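Long-range contacts in time interval measuring enzyme TIME (Bombyx mori, PDB 2E47), which binds one copper and one zinc ion per subunit and probably converts superoxide to hydrogen peroxide and oxygen: residues F68-K73 with R83-L88; H50-G55 with L62-H67. All blocks are in the same frame, centred on the assembly; numbering follows the deposited sequence.

Interaction 1 (F68-K73 with R83-L88). With ZN (zinc ion), chain F.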
ATOM      1  N   PHE A  68     -10.732   8.728  -6.048  1.00 23.36           N
ATOM      2  CA  PHE A  68      -9.845   9.805  -5.662  1.00 24.75           C
ATOM      3  C   PHE A  68     -10.210  11.090  -6.449  1.00 26.00           C
ATOM      4  O   PHE A  68     -10.146  11.106  -7.673  1.00 27.63           O
ATOM      5  CB  PHE A  68      -8.410   9.395  -5.897  1.00 24.33           C
ATOM      6  CG  PHE A  68      -7.382  10.435  -5.508  1.00 24.67           C
ATOM      7  CD1 PHE A  68      -7.502  11.173  -4.328  1.00 24.40           C
ATOM      8  CD2 PHE A  68      -6.289  10.668  -6.332  1.00 23.37           C
ATOM      9  CE1 PHE A  68      -6.547  12.100  -3.982  1.00 23.99           C
ATOM     10  CE2 PHE A  68      -5.303  11.576  -6.005  1.00 22.47           C
ATOM     11  CZ  PHE A  68      -5.434  12.306  -4.817  1.00 24.56           C
ATOM     12  N   ASN A  69     -10.566  12.170  -5.745  1.00 26.81           N
ATOM     13  CA  ASN A  69     -11.191  13.352  -6.381  1.00 28.26           C
ATOM     14  C   ASN A  69     -10.770  14.679  -5.661  1.00 29.96           C
ATOM     15  O   ASN A  69     -11.622  15.356  -5.085  1.00 30.76           O
ATOM     16  CB  ASN A  69     -12.725  13.163  -6.375  1.00 27.04           C
ATOM     17  CG  ASN A  69     -13.540  14.284  -7.126  1.00 26.72           C
ATOM     18  OD1 ASN A  69     -14.709  14.447  -6.824  1.00 26.17           O
ATOM     19  ND2 ASN A  69     -12.993  14.905  -8.143  1.00 16.78           N
ATOM     20  N   PRO A  70      -9.449  15.033  -5.687  1.00 30.37           N
ATOM     21  CA  PRO A  70      -8.969  16.217  -5.002  1.00 31.40           C
ATOM     22  C   PRO A  70      -9.481  17.495  -5.669  1.00 33.90           C
ATOM     23  O   PRO A  70      -9.513  18.553  -5.037  1.00 33.42           O
ATOM     24  CB  PRO A  70      -7.466  16.132  -5.195  1.00 31.92           C
ATOM     25  CG  PRO A  70      -7.292  15.417  -6.486  1.00 29.02           C
ATOM     26  CD  PRO A  70      -8.354  14.356  -6.420  1.00 30.12           C
ATOM     27  N   GLU A  71      -9.885  17.421  -6.937  1.00 34.65           N
ATOM     28  CA  GLU A  71     -10.389  18.638  -7.561  1.00 35.92           C
ATOM     29  C   GLU A  71     -11.915  18.796  -7.466  1.00 36.39           C
ATOM     30  O   GLU A  71     -12.461  19.785  -7.959  1.00 37.32           O
ATOM     31  CB  GLU A  71      -9.914  18.781  -8.999  1.00 35.89           C
ATOM     32  CG  GLU A  71      -8.402  18.538  -9.285  1.00 39.85           C
ATOM     33  CD  GLU A  71      -7.465  19.643  -8.792  1.00 47.15           C
ATOM     34  OE1 GLU A  71      -6.240  19.379  -8.749  1.00 47.09           O
ATOM     35  OE2 GLU A  71      -7.933  20.760  -8.424  1.00 51.02           O
ATOM     36  N   HIS A  72     -12.596  17.835  -6.830  1.00 35.60           N
ATOM     37  CA  HIS A  72     -14.072  17.859  -6.686  1.00 35.42           C
ATOM     38  C   HIS A  72     -14.795  17.962  -7.994  1.00 34.13           C
ATOM     39  O   HIS A  72     -15.689  18.796  -8.112  1.00 34.90           O
ATOM     40  CB  HIS A  72     -14.552  19.016  -5.768  1.00 35.66           C
ATOM     41  CG  HIS A  72     -13.721  19.161  -4.541  1.00 37.27           C
ATOM     42  ND1 HIS A  72     -14.015  18.507  -3.368  1.00 37.22           N
ATOM     43  CD2 HIS A  72     -12.564  19.829  -4.325  1.00 37.05           C
ATOM     44  CE1 HIS A  72     -13.084  18.778  -2.475  1.00 39.15           C
ATOM     45  NE2 HIS A  72     -12.189  19.572  -3.031  1.00 39.82           N
ATOM     46  N   LYS A  73     -14.436  17.130  -8.966  1.00 30.57           N
ATOM     47  CA  LYS A  73     -15.153  17.095 -10.200  1.00 29.82           C
ATOM     48  C   LYS A  73     -16.175  15.969 -10.151  1.00 27.62           C
ATOM     49  O   LYS A  73     -16.395  15.345  -9.074  1.00 26.77           O
ATOM     50  CB  LYS A  73     -14.214  16.968 -11.391  1.00 30.32           C
ATOM     51  CG  LYS A  73     -13.106  18.093 -11.476  1.00 34.21           C
ATOM     52  CD  LYS A  73     -12.510  18.197 -12.906  1.00 35.07           C
ATOM     53  CE  LYS A  73     -11.429  19.283 -13.030  1.00 41.54           C
ATOM     54  NZ  LYS A  73     -11.722  20.378 -12.042  1.00 47.80           N
ATOM     55  N   ARG A  83     -13.590  14.920 -14.749  1.00 25.01           N
ATOM     56  CA  ARG A  83     -13.389  13.513 -14.376  1.00 23.78           C
ATOM     57  C   ARG A  83     -12.762  13.637 -13.009  1.00 23.76           C
ATOM     58  O   ARG A  83     -12.185  14.695 -12.635  1.00 24.78           O
ATOM     59  CB  ARG A  83     -12.381  12.788 -15.335  1.00 24.26           C
ATOM     60  CG  ARG A  83     -10.994  13.493 -15.541  1.00 23.04           C
ATOM     61  CD  ARG A  83      -9.874  12.617 -16.227  1.00 23.13           C
ATOM     62  NE  ARG A  83      -9.267  11.679 -15.272  1.00 23.23           N
ATOM     63  CZ  ARG A  83      -8.204  10.886 -15.543  1.00 25.74           C
ATOM     64  NH1 ARG A  83      -7.667  10.123 -14.599  1.00 23.34           N
ATOM     65  NH2 ARG A  83      -7.656  10.870 -16.739  1.00 22.64           N
ATOM     66  N   HIS A  84     -12.839  12.567 -12.251  1.00 22.72           N
ATOM     67  CA  HIS A  84     -12.014  12.418 -11.026  1.00 22.61           C
ATOM     68  C   HIS A  84     -10.573  12.138 -11.428  1.00 22.16           C
ATOM     69  O   HIS A  84     -10.367  11.592 -12.455  1.00 23.20           O
ATOM     70  CB  HIS A  84     -12.548  11.258 -10.198  1.00 22.38           C
ATOM     71  CG  HIS A  84     -13.993  11.406  -9.807  1.00 26.50           C
ATOM     72  ND1 HIS A  84     -14.886  10.344  -9.802  1.00 23.84           N
ATOM     73  CD2 HIS A  84     -14.693  12.495  -9.378  1.00 25.96           C
ATOM     74  CE1 HIS A  84     -16.060  10.767  -9.362  1.00 25.54           C
ATOM     75  NE2 HIS A  84     -15.978  12.071  -9.125  1.00 28.02           N
ATOM     76  N   VAL A  85      -9.574  12.464 -10.595  1.00 22.39           N
ATOM     77  CA  VAL A  85      -8.189  12.119 -10.894  1.00 21.74           C
ATOM     78  C   VAL A  85      -8.069  10.574 -10.992  1.00 21.83           C
ATOM     79  O   VAL A  85      -7.307  10.057 -11.816  1.00 22.86           O
ATOM     80  CB  VAL A  85      -7.234  12.741  -9.823  1.00 22.59           C
ATOM     81  CG1 VAL A  85      -5.768  12.117  -9.858  1.00 22.20           C
ATOM     82  CG2 VAL A  85      -7.139  14.246 -10.073  1.00 19.36           C
ATOM     83  N   GLY A  86      -8.863   9.853 -10.190  1.00 20.99           N
ATOM     84  CA  GLY A  86      -8.818   8.408 -10.176  1.00 22.34           C
ATOM     85  C   GLY A  86      -9.539   7.636 -11.274  1.00 21.40           C
ATOM     86  O   GLY A  86      -9.568   6.411 -11.227  1.00 19.91           O
ATOM     87  N   ASP A  87     -10.158   8.324 -12.231  1.00 21.40           N
ATOM     88  CA  ASP A  87     -10.965   7.680 -13.254  1.00 21.91           C
ATOM     89  C   ASP A  87     -10.012   7.190 -14.312  1.00 22.92           C
ATOM     90  O   ASP A  87      -9.743   7.928 -15.248  1.00 24.56           O
ATOM     91  CB  ASP A  87     -11.909   8.715 -13.897  1.00 20.28           C
ATOM     92  CG  ASP A  87     -13.063   9.128 -12.955  1.00 23.58           C
ATOM     93  OD1 ASP A  87     -13.222   8.500 -11.921  1.00 20.11           O
ATOM     94  OD2 ASP A  87     -13.807  10.068 -13.252  1.00 22.48           O
ATOM     95  N   LEU A  88      -9.479   5.990 -14.194  1.00 23.25           N
ATOM     96  CA  LEU A  88      -8.555   5.477 -15.238  1.00 24.07           C
ATOM     97  C   LEU A  88      -9.339   4.826 -16.330  1.00 25.09           C
ATOM     98  O   LEU A  88      -8.751   4.465 -17.336  1.00 28.70           O
ATOM     99  CB  LEU A  88      -7.523   4.464 -14.703  1.00 22.64           C
ATOM    100  CG  LEU A  88      -6.608   5.006 -13.589  1.00 26.35           C
ATOM    101  CD1 LEU A  88      -5.946   3.868 -12.779  1.00 28.77           C
ATOM    102  CD2 LEU A  88      -5.552   5.977 -14.132  1.00 29.72           C
TER
HETATM  103 ZN    ZN F 172     -14.920   8.470 -10.718  1.00 24.30          ZN
HETATM  104  O   HOH W   1     -10.377  15.175  -9.029  1.00 28.22           O
HETATM  105  O   HOH W   2     -18.215  12.782  -7.874  1.00 36.43           O
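Phe68 O accepts a hydrogen bond from Gly86 N at 3.1 Å (N-H...O angle 153°), with the donor in the carbonyl plane, and this bond joins residues 68-73 to the type I turn His84-Asp87. The His84 side chain can be followed outward from there. His84 CB rests 3.5 Å from Phe68 O. CG stands anti to its own carbonyl carbon (chi1 -58°), a rotation that swings the imidazole to the zinc ion, which His84 ND1 binds at 2.1 Å. His84 CG and CE1, the carbons flanking ND1, are turned to the metal as well. Asp87 OD1 is a second ligand from the same turn, while its OD2 accepts the His84 N-H from above the carboxylate plane; His67 and His75 complete the site. The Asn69 side chain lies obliquely beside His84 CD2, in a fit doubtful in detail. With an alanine here, removing the amide would probably open a gap beside His84 CD2 and leave that flank of the imidazole less tightly packed. At the tip, His84 NE2 donates in the ring plane to a water oxygen 2.7 Å away, which is linked weakly to Lys73 O. Another water accepts from Glu71 N and Val85 N, bridging the two backbones. The apolar part is carried by Val85: Val85 CG1 lies 3.8 Å from Phe68 CD2, and Val85 CG2 is 3.8 Å from Pro70 CG. The contact thus sets an apolar patch against a polar zinc corner, where the metal on ND1 would probably polarise the NE2-H of His84 and strengthen its hold on water.

Interaction 2 (H50-G55 with L62-H67). With CU (copper (II) ion), chain E; ZN (zinc ion), chain F.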
ATOM      1  N   HIS A  50     -10.282   1.974 -11.097  1.00 18.43           N
ATOM      2  CA  HIS A  50     -10.100   3.352 -10.605  1.00 18.65           C
ATOM      3  C   HIS A  50      -9.116   3.425  -9.449  1.00 18.90           C
ATOM      4  O   HIS A  50      -8.961   2.435  -8.773  1.00 19.38           O
ATOM      5  CB  HIS A  50     -11.412   3.905 -10.080  1.00 18.19           C
ATOM      6  CG  HIS A  50     -12.605   3.531 -10.905  1.00 20.25           C
ATOM      7  ND1 HIS A  50     -13.718   2.926 -10.355  1.00 22.26           N
ATOM      8  CD2 HIS A  50     -12.860   3.688 -12.238  1.00 20.30           C
ATOM      9  CE1 HIS A  50     -14.605   2.723 -11.318  1.00 24.07           C
ATOM     10  NE2 HIS A  50     -14.119   3.185 -12.468  1.00 19.08           N
ATOM     11  N   VAL A  51      -8.551   4.607  -9.171  1.00 18.02           N
ATOM     12  CA  VAL A  51      -7.815   4.860  -7.936  1.00 16.77           C
ATOM     13  C   VAL A  51      -8.826   5.405  -6.949  1.00 19.88           C
ATOM     14  O   VAL A  51      -9.495   6.486  -7.204  1.00 19.70           O
ATOM     15  CB  VAL A  51      -6.695   5.875  -8.162  1.00 17.05           C
ATOM     16  CG1 VAL A  51      -5.963   6.203  -6.849  1.00 15.05           C
ATOM     17  CG2 VAL A  51      -5.673   5.327  -9.252  1.00 13.32           C
ATOM     18  N   HIS A  52      -8.987   4.699  -5.839  1.00 18.84           N
ATOM     19  CA  HIS A  52      -9.920   5.148  -4.830  1.00 20.16           C
ATOM     20  C   HIS A  52      -9.112   5.941  -3.765  1.00 21.22           C
ATOM     21  O   HIS A  52      -7.878   5.895  -3.703  1.00 19.70           O
ATOM     22  CB  HIS A  52     -10.723   3.955  -4.271  1.00 18.45           C
ATOM     23  CG  HIS A  52     -11.812   3.454  -5.187  1.00 18.03           C
ATOM     24  ND1 HIS A  52     -13.059   3.106  -4.730  1.00 22.44           N
ATOM     25  CD2 HIS A  52     -11.836   3.211  -6.515  1.00 18.24           C
ATOM     26  CE1 HIS A  52     -13.794   2.661  -5.730  1.00 21.29           C
ATOM     27  NE2 HIS A  52     -13.080   2.733  -6.838  1.00 26.89           N
ATOM     28  N   GLU A  53      -9.804   6.739  -2.970  1.00 22.96           N
ATOM     29  CA  GLU A  53      -9.148   7.737  -2.172  1.00 23.37           C
ATOM     30  C   GLU A  53      -8.269   7.139  -1.045  1.00 23.52           C
ATOM     31  O   GLU A  53      -7.196   7.642  -0.774  1.00 23.47           O
ATOM     32  CB  GLU A  53     -10.213   8.672  -1.576  1.00 24.96           C
ATOM     33  CG  GLU A  53      -9.583   9.692  -0.682  1.00 30.01           C
ATOM     34  CD  GLU A  53     -10.596  10.543   0.097  1.00 37.34           C
ATOM     35  OE1 GLU A  53     -10.174  11.618   0.612  1.00 39.15           O
ATOM     36  OE2 GLU A  53     -11.776  10.138   0.195  1.00 36.83           O
ATOM     37  N   LYS A  54      -8.731   6.098  -0.365  1.00 23.74           N
ATOM     38  CA  LYS A  54      -8.001   5.639   0.800  1.00 24.56           C
ATOM     39  C   LYS A  54      -7.320   4.283   0.488  1.00 24.79           C
ATOM     40  O   LYS A  54      -7.890   3.429  -0.231  1.00 24.55           O
ATOM     41  CB  LYS A  54      -8.996   5.396   1.914  1.00 24.13           C
ATOM     42  CG  LYS A  54      -9.737   6.648   2.478  1.00 26.86           C
ATOM     43  CD  LYS A  54      -8.812   7.797   2.516  1.00 29.96           C
ATOM     44  CE  LYS A  54      -9.454   9.027   3.201  1.00 39.79           C
ATOM     45  NZ  LYS A  54      -8.396  10.060   3.553  1.00 40.06           N
ATOM     46  N   GLY A  55      -6.161   4.049   1.070  1.00 25.67           N
ATOM     47  CA  GLY A  55      -5.425   2.757   0.887  1.00 25.76           C
ATOM     48  C   GLY A  55      -5.646   1.913   2.113  1.00 27.07           C
ATOM     49  O   GLY A  55      -4.730   1.317   2.672  1.00 26.10           O
ATOM     50  N   LEU A  62     -14.448  -2.040   0.334  1.00 27.51           N
ATOM     51  CA  LEU A  62     -15.282  -0.875   0.699  1.00 29.48           C
ATOM     52  C   LEU A  62     -14.533   0.272   1.395  1.00 28.21           C
ATOM     53  O   LEU A  62     -14.823   1.448   1.150  1.00 29.02           O
ATOM     54  CB  LEU A  62     -16.443  -1.329   1.596  1.00 30.29           C
ATOM     55  CG  LEU A  62     -17.843  -0.753   1.300  1.00 35.71           C
ATOM     56  CD1 LEU A  62     -17.988   0.707   1.788  1.00 39.96           C
ATOM     57  CD2 LEU A  62     -18.228  -0.843  -0.218  1.00 37.79           C
ATOM     58  N   SER A  63     -13.594  -0.064   2.278  1.00 26.18           N
ATOM     59  CA  SER A  63     -12.927   0.922   3.128  1.00 26.03           C
ATOM     60  C   SER A  63     -11.920   1.728   2.319  1.00 26.21           C
ATOM     61  O   SER A  63     -11.416   2.754   2.787  1.00 25.18           O
ATOM     62  CB  SER A  63     -12.306   0.232   4.382  1.00 26.54           C
ATOM     63  OG  SER A  63     -11.393  -0.824   3.974  1.00 30.07           O
ATOM     64  N   THR A  64     -11.701   1.352   1.047  1.00 24.45           N
ATOM     65  CA  THR A  64     -10.922   2.228   0.202  1.00 25.36           C
ATOM     66  C   THR A  64     -11.593   3.556  -0.153  1.00 26.08           C
ATOM     67  O   THR A  64     -10.918   4.463  -0.661  1.00 25.01           O
ATOM     68  CB  THR A  64     -10.408   1.528  -1.087  1.00 25.77           C
ATOM     69  OG1 THR A  64     -11.494   1.350  -1.980  1.00 26.24           O
ATOM     70  CG2 THR A  64      -9.747   0.185  -0.732  1.00 24.15           C
ATOM     71  N   GLY A  65     -12.903   3.679   0.132  1.00 26.45           N
ATOM     72  CA  GLY A  65     -13.615   4.934  -0.049  1.00 26.13           C
ATOM     73  C   GLY A  65     -14.095   5.094  -1.496  1.00 26.31           C
ATOM     74  O   GLY A  65     -14.312   4.094  -2.212  1.00 24.30           O
ATOM     75  N   SER A  66     -14.256   6.346  -1.930  1.00 24.44           N
ATOM     76  CA  SER A  66     -14.767   6.615  -3.269  1.00 26.35           C
ATOM     77  C   SER A  66     -13.623   7.006  -4.197  1.00 24.93           C
ATOM     78  O   SER A  66     -12.444   6.918  -3.843  1.00 25.49           O
ATOM     79  CB  SER A  66     -15.867   7.703  -3.220  1.00 27.77           C
ATOM     80  OG  SER A  66     -15.434   8.876  -2.560  1.00 31.78           O
ATOM     81  N   HIS A  67     -13.943   7.436  -5.399  1.00 23.76           N
ATOM     82  CA  HIS A  67     -12.916   7.673  -6.372  1.00 22.98           C
ATOM     83  C   HIS A  67     -12.046   8.820  -5.870  1.00 24.16           C
ATOM     84  O   HIS A  67     -12.574   9.821  -5.351  1.00 24.56           O
ATOM     85  CB  HIS A  67     -13.527   7.927  -7.778  1.00 23.20           C
ATOM     86  CG  HIS A  67     -14.206   6.724  -8.379  1.00 22.62           C
ATOM     87  ND1 HIS A  67     -14.928   6.787  -9.549  1.00 16.77           N
ATOM     88  CD2 HIS A  67     -14.259   5.425  -7.942  1.00 20.87           C
ATOM     89  CE1 HIS A  67     -15.385   5.548  -9.800  1.00 24.64           C
ATOM     90  NE2 HIS A  67     -14.935   4.684  -8.874  1.00 25.56           N
TER
HETATM   91 CU    CU E 171     -14.379   2.771  -8.433  1.00 52.69          CU
HETATM   92 ZN    ZN F 172     -14.920   8.470 -10.718  1.00 24.30          ZN
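His50, His52 and His67 converge on the copper ion of a Cu-Zn superoxide dismutase, whose antiparallel Greek-key barrel supplies the first two from the end of strand 45-52 and the third from the following loop. His50 ND1 binds copper at 2.0 Å, His52 NE2 at 2.1 Å and His67 NE2 at 2.0 Å, with His124 as the fourth ligand. His67 is also the bridge to zinc, which His67 ND1 meets at 2.0 Å. Its CB starts off away from residues 50-55, but CG lies anti to the carbonyl carbon (chi1 -67°), and the ring comes back between the metals.

The nitrogens not used for copper on the other two rings have partners. His52 ND1 donates to Gly65 O at 3.0 Å, approaching from above the carbonyl plane, and that oxygen also accepts from Arg147; His50 NE2 is paired with Asp128. Two backbone bonds join the segments beyond His52. Glu53 N reaches Ser66 O at 2.8 Å with a C=O...N angle of 178°, nearly in line with the carbonyl, and Lys54 N reaches Thr64 O at 2.7 Å. Thr64 OG1 sits beside His52 CB, but its hydrogen-bond partner is Cys61 O, and Glu53 O accepts from Arg119. These bonds tie the loop to the strand end beside His52, consistent with holding His52 and His67 in place. His67 and His52 meet in an offset edge-to-face pair with planes at 69°, His67 CD2 lying over the His52 face, 3.1 Å from His52 NE2.

Overall arrangement
Both contacts join the metal-bearing loop to the two strand ends that flank it, those of 45-52 and 87-93, neighbours in the sheet. Val51 links them: Val51 O faces Phe68 N at 2.8 Å, and Val51 N faces Gly86 O at 2.9 Å, both probable hydrogen bonds. Zinc is common to both, since His67 of interaction 2 shares it with His84 and Asp87 of interaction 1. Interaction 1 is buried and combines zinc ligation, apolar packing and bridging waters with a single backbone bond between its segments. Interaction 2, partly buried, has copper ligation, two backbone bonds and one ring-to-carbonyl bond, and extends to the second subunit, which hydrogen-bonds to Gly55 and packs its Leu156 on Lys54.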